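PDB 2CUW: hypothetical protein PurS from Thermus thermophilus, which is of unknown function but belongs to the PurS family of small alpha/beta proteins with a three-stranded antiparallel sheet and two helices. Local coordinates for residues 5-10 against 41-46. Residues are numbered along the deposited sequence; the frame is centred on the assembly and turned at random.
Sequences QATLLI and GKVLEI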
loop_
_atom_site.group_PDB
_atom_site.type_symbol
_atom_site.label_atom_id
_atom_site.label_comp_id
_atom_site.label_asym_id
_atom_site.label_seq_id
_atom_site.Cartn_x
_atom_site.Cartn_y
_atom_site.Cartn_z
ATOM N N GLN A 5 -8.646 -10.503 5.467
ATOM C CA GLN A 5 -7.313 -9.934 5.422
ATOM C C GLN A 5 -7.337 -8.886 4.334
ATOM O O GLN A 5 -7.669 -9.176 3.183
ATOM C CB GLN A 5 -6.254 -10.995 5.089
ATOM C CG GLN A 5 -4.835 -10.438 5.074
ATOM C CD GLN A 5 -3.790 -11.471 4.695
ATOM O OE1 GLN A 5 -3.655 -12.500 5.345
ATOM N NE2 GLN A 5 -3.042 -11.193 3.637
ATOM N N ALA A 6 -7.011 -7.656 4.706
ATOM C CA ALA A 6 -6.971 -6.569 3.751
ATOM C C ALA A 6 -5.511 -6.275 3.458
ATOM O O ALA A 6 -4.695 -6.207 4.375
ATOM C CB ALA A 6 -7.625 -5.330 4.332
ATOM N N THR A 7 -5.182 -6.115 2.183
ATOM C CA THR A 7 -3.820 -5.784 1.801
ATOM C C THR A 7 -3.888 -4.333 1.382
ATOM O O THR A 7 -4.349 -4.016 0.283
ATOM C CB THR A 7 -3.325 -6.630 0.615
ATOM O OG1 THR A 7 -3.364 -8.013 0.976
ATOM C CG2 THR A 7 -1.898 -6.239 0.256
ATOM N N LEU A 8 -3.454 -3.460 2.286
ATOM C CA LEU A 8 -3.457 -2.026 2.058
ATOM C C LEU A 8 -2.077 -1.499 1.689
ATOM O O LEU A 8 -1.093 -1.791 2.369
ATOM C CB LEU A 8 -3.945 -1.303 3.315
ATOM C CG LEU A 8 -5.435 -1.413 3.657
ATOM C CD1 LEU A 8 -5.681 -0.858 5.042
ATOM C CD2 LEU A 8 -6.255 -0.653 2.625
ATOM N N LEU A 9 -2.020 -0.724 0.612
ATOM C CA LEU A 9 -0.782 -0.108 0.154
ATOM C C LEU A 9 -0.871 1.387 0.432
ATOM O O LEU A 9 -1.857 2.038 0.074
ATOM C CB LEU A 9 -0.597 -0.307 -1.355
ATOM C CG LEU A 9 -0.542 -1.754 -1.863
ATOM C CD1 LEU A 9 -0.263 -1.747 -3.372
ATOM C CD2 LEU A 9 0.542 -2.529 -1.098
ATOM N N ILE A 10 0.143 1.933 1.085
ATOM C CA ILE A 10 0.165 3.365 1.352
ATOM C C ILE A 10 1.355 3.878 0.569
ATOM O O ILE A 10 2.506 3.633 0.934
ATOM C CB ILE A 10 0.346 3.656 2.838
ATOM C CG1 ILE A 10 -0.769 2.968 3.622
ATOM C CG2 ILE A 10 0.348 5.171 3.073
ATOM C CD1 ILE A 10 -0.662 3.152 5.115
ATOM N N GLY A 41 6.703 2.365 -0.944
ATOM C CA GLY A 41 5.591 2.630 -0.061
ATOM C C GLY A 41 5.549 1.619 1.056
ATOM O O GLY A 41 6.503 0.865 1.275
ATOM N N LYS A 42 4.436 1.605 1.775
ATOM C CA LYS A 42 4.257 0.673 2.868
ATOM C C LYS A 42 3.094 -0.244 2.552
ATOM O O LYS A 42 2.124 0.165 1.909
ATOM C CB LYS A 42 3.968 1.427 4.167
ATOM C CG LYS A 42 5.160 2.198 4.702
ATOM C CD LYS A 42 4.727 3.279 5.681
ATOM C CE LYS A 42 3.871 4.335 4.987
ATOM N NZ LYS A 42 3.514 5.473 5.881
ATOM N N VAL A 43 3.206 -1.498 2.975
ATOM C CA VAL A 43 2.115 -2.433 2.769
ATOM C C VAL A 43 1.739 -2.912 4.151
ATOM O O VAL A 43 2.604 -3.186 4.978
ATOM C CB VAL A 43 2.511 -3.679 1.900
ATOM C CG1 VAL A 43 3.793 -4.295 2.401
ATOM C CG2 VAL A 43 1.409 -4.729 1.991
ATOM N N LEU A 44 0.443 -2.976 4.407
ATOM C CA LEU A 44 -0.059 -3.450 5.678
ATOM C C LEU A 44 -1.041 -4.578 5.437
ATOM O O LEU A 44 -2.023 -4.411 4.712
ATOM C CB LEU A 44 -0.768 -2.336 6.454
ATOM C CG LEU A 44 0.100 -1.254 7.097
ATOM C CD1 LEU A 44 0.297 -0.126 6.124
ATOM C CD2 LEU A 44 -0.567 -0.756 8.357
ATOM N N GLU A 45 -0.752 -5.731 6.029
ATOM C CA GLU A 45 -1.626 -6.882 5.919
ATOM C C GLU A 45 -2.444 -6.793 7.199
ATOM O O GLU A 45 -1.895 -6.936 8.286
ATOM C CB GLU A 45 -0.814 -8.177 5.908
ATOM C CG GLU A 45 0.150 -8.306 4.729
ATOM C CD GLU A 45 -0.566 -8.429 3.386
ATOM O OE1 GLU A 45 -1.809 -8.524 3.386
ATOM O OE2 GLU A 45 0.115 -8.435 2.337
ATOM N N ILE A 46 -3.737 -6.514 7.081
ATOM C CA ILE A 46 -4.563 -6.414 8.277
ATOM C C ILE A 46 -5.636 -7.486 8.331
ATOM O O ILE A 46 -6.438 -7.627 7.408
ATOM C CB ILE A 46 -5.275 -5.053 8.392
ATOM C CG1 ILE A 46 -4.267 -3.908 8.293
ATOM C CG2 ILE A 46 -6.010 -4.980 9.728
ATOM C CD1 ILE A 46 -3.848 -3.587 6.878
#
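Ala6, Leu8 and Ile10 each exchange two backbone hydrogen bonds with Ile46, Leu44 and Lys42 in turn, joining 5-10 to 41-46 as neighbouring antiparallel strands. Strand 3-12 is central in the sheet, its other edge bonded to strand 73-82 through the backbones of Gln5 with Lys81 and Thr7 with Ala79. The six N-H...O bonds are short and nearly straight; Ile10 N to Lys42 O, at 2.8 Å, is bent by just 7°. Thr7 with Glu45 and Leu9 with Val43 form the non-hydrogen-bonded pairs between them, where the CA hydrogens of Leu9, Val43 and Glu45 lean on the carbonyl oxygens across the gap.

Apolar contacts fill the face carrying Ala6, Leu8 and Ile10, against which helix 53-67 packs through Ala60, Met63 and Leu67. Branched aliphatic chains suit it, for they reach diagonally: Ile10 CD1 meets Leu44 CD1 at 3.6 Å, and Leu8 CD1 meets Ile46 CD1 at 3.8 Å. Ala6, with only a methyl group, touches Ala60. Lys42 bends at chi3 (-64°), laying CE 4.1 Å from Ile10 CG2 while its NZ forms a salt bridge with Glu73.

The other face is mixed. Glu45 folds back at chi2 (-66°), which brings its carboxylate toward Gln5 and Thr7. There Thr7 OG1 donates to Glu45 OE1 at 2.9 Å, on the syn side, and the extended Gln5 adds a weak, strongly bent bond from NE2 to the same oxygen at 3.0 Å. Farther along, Leu9 CD2 rests on Val43 CB at 3.8 Å.

One largely aliphatic face thus meets the helix, while on the other Thr7, weakly aided by Gln5, probably steadies Glu45.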